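Local coordinates for protein L-iditol 2-dehydrogenase (Clostridium scindens, PDB 4OH1) that probably oxidises L-iditol or related polyols with NAD+, as a zinc-containing member of the alcohol dehydrogenase family, at residues A[107-112]-A[118-123]; A[124-129]-A[133-138]; A[165-170]-A[305-310]. One frame throughout, in Å; residues are numbered along the deposited sequence.

Interaction 1: A[107-112]-A[118-123]; sequences GCCENC and NLCSNM. With ZN (zinc ion), chain C; EDO (1,2-ethanediol), chain F.
Three groups converge on SG of C109: the zinc ion and two backbone N-H groups, one from each segment. S121 N donates to C109 SG across the contact at 3.4 Å with an N-H...S angle of 158°, while C112 N donates to the same C109 SG at 3.3 Å. The second bond makes C109 the N-cap of the short helix that follows. A chi1 of 77° places the sulfur between the backbone N and the carbonyl carbon of C109, and there it meets the zinc and both N-H groups. Such N-H...S bonds probably offset part of the negative charge of a zinc-bound thiolate. C109 SG and C112 SG each stand 2.4 Å from the zinc; C120 brings a third sulfur from the later segment and C106 a fourth. This is the four-cysteine structural zinc lobe of the medium-chain alcohol dehydrogenase family. C112 SG also rests 3.7 Å from C120 CB and accepts from G107 N. Beyond the metal, N111 reaches across with its amide: ND2 donates to L119 O at 2.9 Å, approaching from above the carbonyl plane, with a bent N-H...O angle of 131°. The flanks of the two side chains cross here, N111 ND2 passing 3.8 Å from L119 CB. One water bridges the segments, accepting from N111 N and hydrogen-bonded to S121 OG at 2.6 Å.

Interaction 2: A[124-129]-A[133-138]; sequences GYRMNG and YAVYHM
R126 lies against V135 and Y136, joining an irregular run of chain to strand 133-137 of the GroES-like domain, which pairs with strand 35-44. The touching parts run 145° apart, yet no direct hydrogen bond links them; side chains, backbone carbonyls and two waters make the contact. R126 starts with CG anti to its own carbonyl carbon (chi1 -49°), then bends at chi2 and chi3, folding the guanidinium back over the strand. V135 O and Y136 CA therefore lie over one face of that group. Although R126 NH2 comes within 2.8 Å of V135 O, the angle is too poor for a hydrogen bond, and V135 O instead accepts from a water at 2.8 Å. The same water accepts from N128 ND2 at 2.7 Å, spanning the gap between backbone and amide. N128 CB meets A134 CB at 4.0 Å. The phenol of Y136 is directed toward the irregular run by a chi1 of -65°: CE1 touches R126 CB at 3.8 Å, and R126 O sits near the ring plane at its edge. A second water, also in the ring plane, receives the Y136 hydroxyl proton, so this OH acts as a donor. That water also accepts weakly from N128 N and donates to R126 O, 2.5 Å from the water oxygen.

Interaction 3: A[165-170]-A[305-310]; sequences SAEQAK and FPKSIR
K307 and E167 reach toward each other from opposite directions, their CA atoms 12.2 Å apart, and meet near the ends of their side chains. From CB, the lysine runs out extended through CG, its first torsion (-176°) setting CG anti to the backbone N. At CD it comes to 3.7 Å from E167 OE2. The bend at chi3, -65°, brings CE to 3.6 Å from E167 OE2, short of the tip. At the tip, NZ donates to E167 OE2 at 2.8 Å, using the syn lone pair of that oxygen, and stands 3.3 Å from E167 OE1. The geometry is that of a salt bridge centred on one oxygen. Q304 bonds to both partners: its OE1 accepts from K307 NZ and its NE2 donates to E167 OE1, which probably helps hold the pair in place. Y173 of the fourth subunit packs on both charged side chains. The contact thus spans the gap between the last turn of helix 156-168 and the start of helix 305-311, which follows the six-stranded parallel sheet. Only 72 Å² is buried between these segments, so attraction of opposite charges, rather than apolar packing, probably accounts for most of the direct contact.

Read from the N terminus, the three contacts come in series, neither nesting nor crossing. Interaction 1 closes a five-residue loop within the structural zinc lobe, and its later segment runs directly into interaction 2, which closes a connection of three residues leading into strand 133-137. Interaction 3 is the long-range one: it returns the chain to helix 156-168 after 134 intervening residues that include the six-stranded parallel sheet. Their centres stand 18 to 22 Å apart. Interactions 1 and 2 are thus local ties within the GroES-like region, while interaction 3 joins two helices distant in sequence. Interactions 1 and 3 both face the second subunit; R310 of interaction 3 forms a salt bridge with E114 of that subunit.

Interaction 1: A[107-112]-A[118-123]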
loop_
_atom_site.group_PDB
_atom_site.type_symbol
_atom_site.label_atom_id
_atom_site.label_comp_id
_atom_site.label_asym_id
_atom_site.label_seq_id
_atom_site.Cartn_x
_atom_site.Cartn_y
_atom_site.Cartn_z
ATOM N N GLY A 107 -0.541 13.917 21.930
ATOM C CA GLY A 107 0.072 12.628 22.206
ATOM C C GLY A 107 -0.740 11.771 23.127
ATOM O O GLY A 107 -0.290 10.690 23.508
ATOM N N CYS A 108 -1.955 12.196 23.466
ATOM C CA CYS A 108 -2.752 11.357 24.349
ATOM C C CYS A 108 -4.236 11.336 24.070
ATOM O O CYS A 108 -5.001 10.978 24.942
ATOM C CB CYS A 108 -2.455 11.665 25.842
ATOM S SG CYS A 108 -2.780 13.333 26.321
ATOM N N CYS A 109 -4.612 11.652 22.845
ATOM C CA CYS A 109 -5.945 11.377 22.299
ATOM C C CYS A 109 -5.889 10.164 21.309
ATOM O O CYS A 109 -4.786 9.637 20.940
ATOM C CB CYS A 109 -6.495 12.631 21.568
ATOM S SG CYS A 109 -5.765 12.899 19.901
ATOM N N GLU A 110 -7.068 9.725 20.858
ATOM C CA GLU A 110 -7.137 8.502 20.061
ATOM C C GLU A 110 -6.491 8.717 18.692
ATOM O O GLU A 110 -5.706 7.864 18.221
ATOM C CB GLU A 110 -8.557 7.998 19.907
ATOM C CG GLU A 110 -8.578 6.726 19.086
ATOM C CD GLU A 110 -9.927 6.050 19.060
ATOM O OE1 GLU A 110 -10.246 5.490 20.099
ATOM O OE2 GLU A 110 -10.655 6.064 18.017
ATOM N N ASN A 111 -6.774 9.838 18.045
ATOM C CA ASN A 111 -6.106 10.065 16.781
ATOM C C ASN A 111 -4.570 10.072 16.904
ATOM O O ASN A 111 -3.830 9.488 16.051
ATOM C CB ASN A 111 -6.629 11.341 16.153
ATOM C CG ASN A 111 -8.044 11.170 15.620
ATOM O OD1 ASN A 111 -8.414 10.113 15.160
ATOM N ND2 ASN A 111 -8.827 12.193 15.709
ATOM N N CYS A 112 -4.096 10.753 17.947
ATOM C CA CYS A 112 -2.689 10.824 18.197
ATOM C C CYS A 112 -2.181 9.417 18.326
ATOM O O CYS A 112 -1.239 9.070 17.683
ATOM C CB CYS A 112 -2.363 11.641 19.467
ATOM S SG CYS A 112 -2.108 13.399 19.023
ATOM N N ASN A 118 -2.041 14.659 12.695
ATOM C CA ASN A 118 -2.692 15.745 11.957
ATOM C C ASN A 118 -4.194 15.862 12.162
ATOM O O ASN A 118 -4.776 16.883 11.770
ATOM C CB ASN A 118 -2.409 15.616 10.472
ATOM C CG ASN A 118 -3.000 14.323 9.867
ATOM O OD1 ASN A 118 -2.785 13.214 10.391
ATOM N ND2 ASN A 118 -3.795 14.479 8.792
ATOM N N LEU A 119 -4.802 14.829 12.775
ATOM C CA LEU A 119 -6.201 14.833 13.190
ATOM C C LEU A 119 -6.278 14.925 14.693
ATOM O O LEU A 119 -7.295 14.572 15.276
ATOM C CB LEU A 119 -6.948 13.540 12.723
ATOM C CG LEU A 119 -6.757 13.147 11.254
ATOM C CD1 LEU A 119 -7.408 11.805 10.982
ATOM C CD2 LEU A 119 -7.301 14.248 10.329
ATOM N N CYS A 120 -5.218 15.383 15.345
ATOM C CA CYS A 120 -5.219 15.474 16.834
ATOM C C CYS A 120 -6.488 16.167 17.364
ATOM O O CYS A 120 -6.824 17.261 16.908
ATOM C CB CYS A 120 -3.948 16.207 17.384
ATOM S SG CYS A 120 -4.085 16.576 19.175
ATOM N N SER A 121 -7.160 15.550 18.336
ATOM C CA SER A 121 -8.319 16.210 19.021
ATOM C C SER A 121 -8.046 17.396 19.914
ATOM O O SER A 121 -8.960 18.134 20.198
ATOM C CB SER A 121 -9.030 15.234 19.953
ATOM O OG SER A 121 -9.427 14.124 19.236
ATOM N N ASN A 122 -6.852 17.493 20.486
ATOM C CA ASN A 122 -6.491 18.628 21.336
ATOM C C ASN A 122 -5.378 19.423 20.686
ATOM O O ASN A 122 -4.397 19.817 21.330
ATOM C CB ASN A 122 -6.020 18.160 22.693
ATOM C CG ASN A 122 -7.000 17.249 23.335
ATOM O OD1 ASN A 122 -6.677 16.141 23.737
ATOM N ND2 ASN A 122 -8.234 17.675 23.362
HETATM N N MSE A 123 -5.556 19.668 19.408
HETATM C CA MSE A 123 -4.513 20.250 18.602
HETATM C C MSE A 123 -4.140 21.622 19.157
HETATM O O MSE A 123 -5.010 22.391 19.473
HETATM C CB MSE A 123 -5.024 20.381 17.177
HETATM C CG MSE A 123 -3.979 20.963 16.225
HETATM SE SE MSE A 123 -2.607 19.639 15.746
HETATM C CE MSE A 123 -3.721 18.738 14.370
HETATM ZN ZN ZN C . -3.940 14.382 20.249
HETATM C C1 EDO F . -13.024 7.113 14.474
HETATM O O1 EDO F . -13.645 5.980 13.857
HETATM C C2 EDO F . -12.382 6.666 15.779
HETATM O O2 EDO F . -11.413 5.617 15.544
HETATM O O HOH W 1 -8.675 11.635 18.919
#

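Interaction 2: A[124-129]-A[133-138]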
loop_
_atom_site.group_PDB
_atom_site.type_symbol
_atom_site.label_atom_id
_atom_site.label_comp_id
_atom_site.label_asym_id
_atom_site.label_seq_id
_atom_site.Cartn_x
_atom_site.Cartn_y
_atom_site.Cartn_z
ATOM N N GLY A 124 -2.856 21.898 19.310
ATOM C CA GLY A 124 -2.359 23.236 19.659
ATOM C C GLY A 124 -1.744 23.832 18.397
ATOM O O GLY A 124 -1.285 23.075 17.519
ATOM N N TYR A 125 -1.786 25.169 18.262
ATOM C CA TYR A 125 -1.165 25.876 17.136
ATOM C C TYR A 125 -0.308 27.013 17.648
ATOM O O TYR A 125 -0.808 27.863 18.340
ATOM C CB TYR A 125 -2.222 26.456 16.207
ATOM C CG TYR A 125 -3.256 25.469 15.696
ATOM C CD1 TYR A 125 -3.036 24.760 14.539
ATOM C CD2 TYR A 125 -4.460 25.264 16.369
ATOM C CE1 TYR A 125 -3.963 23.847 14.039
ATOM C CE2 TYR A 125 -5.406 24.339 15.884
ATOM C CZ TYR A 125 -5.142 23.648 14.703
ATOM O OH TYR A 125 -6.043 22.759 14.183
ATOM N N ARG A 126 0.979 27.030 17.334
ATOM C CA ARG A 126 1.849 28.112 17.778
ATOM C C ARG A 126 2.171 28.934 16.533
ATOM O O ARG A 126 2.969 28.511 15.689
ATOM C CB ARG A 126 3.137 27.594 18.420
ATOM C CG ARG A 126 2.957 26.513 19.499
ATOM C CD ARG A 126 2.470 27.039 20.869
ATOM N NE ARG A 126 3.343 28.077 21.460
ATOM C CZ ARG A 126 4.358 27.913 22.343
ATOM N NH1 ARG A 126 4.758 26.733 22.825
ATOM N NH2 ARG A 126 5.014 28.986 22.760
HETATM N N MSE A 127 1.503 30.085 16.413
HETATM C CA MSE A 127 1.569 30.901 15.228
HETATM C C MSE A 127 2.286 32.195 15.611
HETATM O O MSE A 127 1.645 33.191 15.817
HETATM C CB MSE A 127 0.161 31.239 14.690
HETATM C CG MSE A 127 -0.839 30.107 14.538
HETATM SE SE MSE A 127 -0.152 28.646 13.451
HETATM C CE MSE A 127 -1.793 27.868 12.616
ATOM N N ASN A 128 3.600 32.137 15.721
ATOM C CA ASN A 128 4.421 33.307 15.955
ATOM C C ASN A 128 5.566 33.392 15.042
ATOM O O ASN A 128 6.582 33.929 15.388
ATOM C CB ASN A 128 4.967 33.246 17.325
ATOM C CG ASN A 128 3.898 33.259 18.305
ATOM O OD1 ASN A 128 3.205 34.253 18.478
ATOM N ND2 ASN A 128 3.676 32.131 18.906
ATOM N N GLY A 129 5.383 32.885 13.836
ATOM C CA GLY A 129 6.415 32.922 12.843
ATOM C C GLY A 129 6.955 34.282 12.561
ATOM O O GLY A 129 8.145 34.424 12.362
ATOM N N TYR A 133 11.610 36.366 17.979
ATOM C CA TYR A 133 11.915 35.206 18.808
ATOM C C TYR A 133 10.634 34.476 19.055
ATOM O O TYR A 133 9.612 35.092 19.336
ATOM C CB TYR A 133 12.526 35.602 20.181
ATOM C CG TYR A 133 13.851 36.314 20.052
ATOM C CD1 TYR A 133 13.905 37.666 19.823
ATOM C CD2 TYR A 133 15.043 35.605 20.058
ATOM C CE1 TYR A 133 15.105 38.291 19.648
ATOM C CE2 TYR A 133 16.251 36.240 19.881
ATOM C CZ TYR A 133 16.271 37.567 19.696
ATOM O OH TYR A 133 17.464 38.195 19.504
ATOM N N ALA A 134 10.669 33.169 18.953
ATOM C CA ALA A 134 9.448 32.415 19.211
ATOM C C ALA A 134 9.778 31.153 19.959
ATOM O O ALA A 134 10.855 30.591 19.750
ATOM C CB ALA A 134 8.760 32.075 17.895
ATOM N N VAL A 135 8.828 30.692 20.776
ATOM C CA VAL A 135 9.004 29.537 21.623
ATOM C C VAL A 135 8.093 28.422 21.152
ATOM O O VAL A 135 6.928 28.650 20.796
ATOM C CB VAL A 135 8.714 29.883 23.129
ATOM C CG1 VAL A 135 8.584 28.629 23.987
ATOM C CG2 VAL A 135 9.845 30.740 23.679
ATOM N N TYR A 136 8.611 27.201 21.202
ATOM C CA TYR A 136 7.877 26.026 20.779
ATOM C C TYR A 136 8.252 24.901 21.735
ATOM O O TYR A 136 9.315 24.918 22.346
ATOM C CB TYR A 136 8.317 25.631 19.342
ATOM C CG TYR A 136 7.980 26.630 18.260
ATOM C CD1 TYR A 136 6.761 26.595 17.569
ATOM C CD2 TYR A 136 8.843 27.666 17.971
ATOM C CE1 TYR A 136 6.440 27.585 16.590
ATOM C CE2 TYR A 136 8.542 28.610 17.005
ATOM C CZ TYR A 136 7.357 28.564 16.316
ATOM O OH TYR A 136 7.135 29.558 15.399
ATOM N N HIS A 137 7.433 23.862 21.782
ATOM C CA HIS A 137 7.793 22.649 22.519
ATOM C C HIS A 137 8.867 21.921 21.738
ATOM O O HIS A 137 8.871 21.959 20.509
ATOM C CB HIS A 137 6.567 21.766 22.695
ATOM C CG HIS A 137 6.798 20.607 23.592
ATOM N ND1 HIS A 137 7.058 19.344 23.111
ATOM C CD2 HIS A 137 6.784 20.503 24.938
ATOM C CE1 HIS A 137 7.224 18.513 24.124
ATOM N NE2 HIS A 137 7.049 19.190 25.245
HETATM N N MSE A 138 9.786 21.278 22.430
HETATM C CA MSE A 138 10.880 20.588 21.758
HETATM C C MSE A 138 10.419 19.597 20.646
HETATM O O MSE A 138 11.078 19.437 19.670
HETATM C CB MSE A 138 11.725 19.854 22.803
HETATM C CG MSE A 138 10.995 18.748 23.540
HETATM SE SE MSE A 138 11.989 18.137 25.167
HETATM C CE MSE A 138 10.758 16.658 25.685
HETATM O O HOH W 2 4.824 29.422 14.226
HETATM O O HOH W 3 5.512 30.132 18.897
#

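Interaction 3: A[165-170]-A[305-310]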
loop_
_atom_site.group_PDB
_atom_site.type_symbol
_atom_site.label_atom_id
_atom_site.label_comp_id
_atom_site.label_asym_id
_atom_site.label_seq_id
_atom_site.Cartn_x
_atom_site.Cartn_y
_atom_site.Cartn_z
ATOM N N SER A 165 0.392 15.970 -0.415
ATOM C CA SER A 165 -0.514 16.028 -1.517
ATOM C C SER A 165 0.023 15.176 -2.668
ATOM O O SER A 165 -0.714 14.388 -3.241
ATOM C CB SER A 165 -0.685 17.506 -1.959
ATOM O OG SER A 165 -1.311 18.219 -0.881
ATOM N N ALA A 166 1.306 15.257 -2.960
ATOM C CA ALA A 166 1.877 14.431 -4.018
ATOM C C ALA A 166 1.745 12.972 -3.698
ATOM O O ALA A 166 1.391 12.179 -4.558
ATOM C CB ALA A 166 3.318 14.766 -4.308
ATOM N N GLU A 167 1.963 12.620 -2.450
ATOM C CA GLU A 167 1.868 11.247 -2.061
ATOM C C GLU A 167 0.464 10.784 -2.098
ATOM O O GLU A 167 0.190 9.658 -2.459
ATOM C CB GLU A 167 2.425 11.073 -0.652
ATOM C CG GLU A 167 3.921 11.181 -0.658
ATOM C CD GLU A 167 4.583 11.220 0.721
ATOM O OE1 GLU A 167 3.883 11.394 1.749
ATOM O OE2 GLU A 167 5.843 11.092 0.753
ATOM N N GLN A 168 -0.445 11.639 -1.701
ATOM C CA GLN A 168 -1.851 11.280 -1.728
ATOM C C GLN A 168 -2.381 11.121 -3.186
ATOM O O GLN A 168 -3.208 10.293 -3.458
ATOM C CB GLN A 168 -2.646 12.313 -0.970
ATOM C CG GLN A 168 -4.109 12.031 -0.910
ATOM C CD GLN A 168 -4.427 10.715 -0.207
ATOM O OE1 GLN A 168 -4.729 10.717 0.971
ATOM N NE2 GLN A 168 -4.433 9.599 -0.948
ATOM N N ALA A 169 -1.842 11.876 -4.115
ATOM C CA ALA A 169 -2.168 11.731 -5.527
ATOM C C ALA A 169 -1.454 10.561 -6.168
ATOM O O ALA A 169 -1.669 10.250 -7.366
ATOM C CB ALA A 169 -1.756 13.008 -6.255
ATOM N N LYS A 170 -0.566 9.933 -5.401
ATOM C CA LYS A 170 0.143 8.763 -5.867
ATOM C C LYS A 170 0.985 9.024 -7.101
ATOM O O LYS A 170 1.064 8.194 -8.009
ATOM C CB LYS A 170 -0.843 7.636 -6.089
ATOM C CG LYS A 170 -1.424 7.326 -4.761
ATOM C CD LYS A 170 -2.584 6.477 -4.835
ATOM C CE LYS A 170 -3.186 6.374 -3.455
ATOM N NZ LYS A 170 -3.972 5.112 -3.471
ATOM N N PHE A 305 8.078 16.238 8.409
ATOM C CA PHE A 305 9.129 17.254 8.595
ATOM C C PHE A 305 10.548 16.755 8.298
ATOM O O PHE A 305 11.287 17.384 7.541
ATOM C CB PHE A 305 8.963 17.937 9.965
ATOM C CG PHE A 305 8.111 19.232 9.898
ATOM C CD1 PHE A 305 6.710 19.187 9.818
ATOM C CD2 PHE A 305 8.710 20.467 9.887
ATOM C CE1 PHE A 305 5.955 20.366 9.727
ATOM C CE2 PHE A 305 7.949 21.640 9.791
ATOM C CZ PHE A 305 6.584 21.575 9.711
ATOM N N PRO A 306 10.935 15.588 8.824
ATOM C CA PRO A 306 12.290 15.091 8.537
ATOM C C PRO A 306 12.503 14.871 7.027
ATOM O O PRO A 306 13.526 15.336 6.455
ATOM C CB PRO A 306 12.370 13.797 9.362
ATOM C CG PRO A 306 11.407 14.074 10.498
ATOM C CD PRO A 306 10.269 14.761 9.847
ATOM N N LYS A 307 11.495 14.268 6.397
ATOM C CA LYS A 307 11.455 14.054 4.928
ATOM C C LYS A 307 11.647 15.333 4.132
ATOM O O LYS A 307 12.503 15.486 3.224
ATOM C CB LYS A 307 10.142 13.349 4.586
ATOM C CG LYS A 307 10.002 12.973 3.123
ATOM C CD LYS A 307 8.633 12.557 2.767
ATOM C CE LYS A 307 8.229 11.290 3.458
ATOM N NZ LYS A 307 6.786 11.154 3.351
ATOM N N SER A 308 10.866 16.296 4.500
ATOM C CA SER A 308 10.938 17.582 3.855
ATOM C C SER A 308 12.284 18.230 4.004
ATOM O O SER A 308 12.862 18.818 3.054
ATOM C CB SER A 308 9.836 18.462 4.445
ATOM O OG SER A 308 9.883 19.747 3.882
ATOM N N ILE A 309 12.824 18.144 5.207
ATOM C CA ILE A 309 14.163 18.657 5.444
ATOM C C ILE A 309 15.168 17.944 4.571
ATOM O O ILE A 309 16.035 18.596 3.974
ATOM C CB ILE A 309 14.499 18.528 6.918
ATOM C CG1 ILE A 309 13.664 19.540 7.710
ATOM C CG2 ILE A 309 15.943 18.732 7.141
ATOM C CD1 ILE A 309 13.680 19.348 9.202
ATOM N N ARG A 310 15.022 16.620 4.401
ATOM C CA ARG A 310 15.949 15.877 3.491
ATOM C C ARG A 310 15.816 16.239 2.013
ATOM O O ARG A 310 16.784 16.150 1.274
ATOM C CB ARG A 310 15.816 14.399 3.664
ATOM C CG ARG A 310 16.335 13.929 4.992
ATOM C CD ARG A 310 16.444 12.423 5.016
ATOM N NE ARG A 310 15.155 11.762 4.944
ATOM C CZ ARG A 310 14.371 11.558 5.990
ATOM N NH1 ARG A 310 14.770 11.966 7.181
ATOM N NH2 ARG A 310 13.204 10.941 5.875
#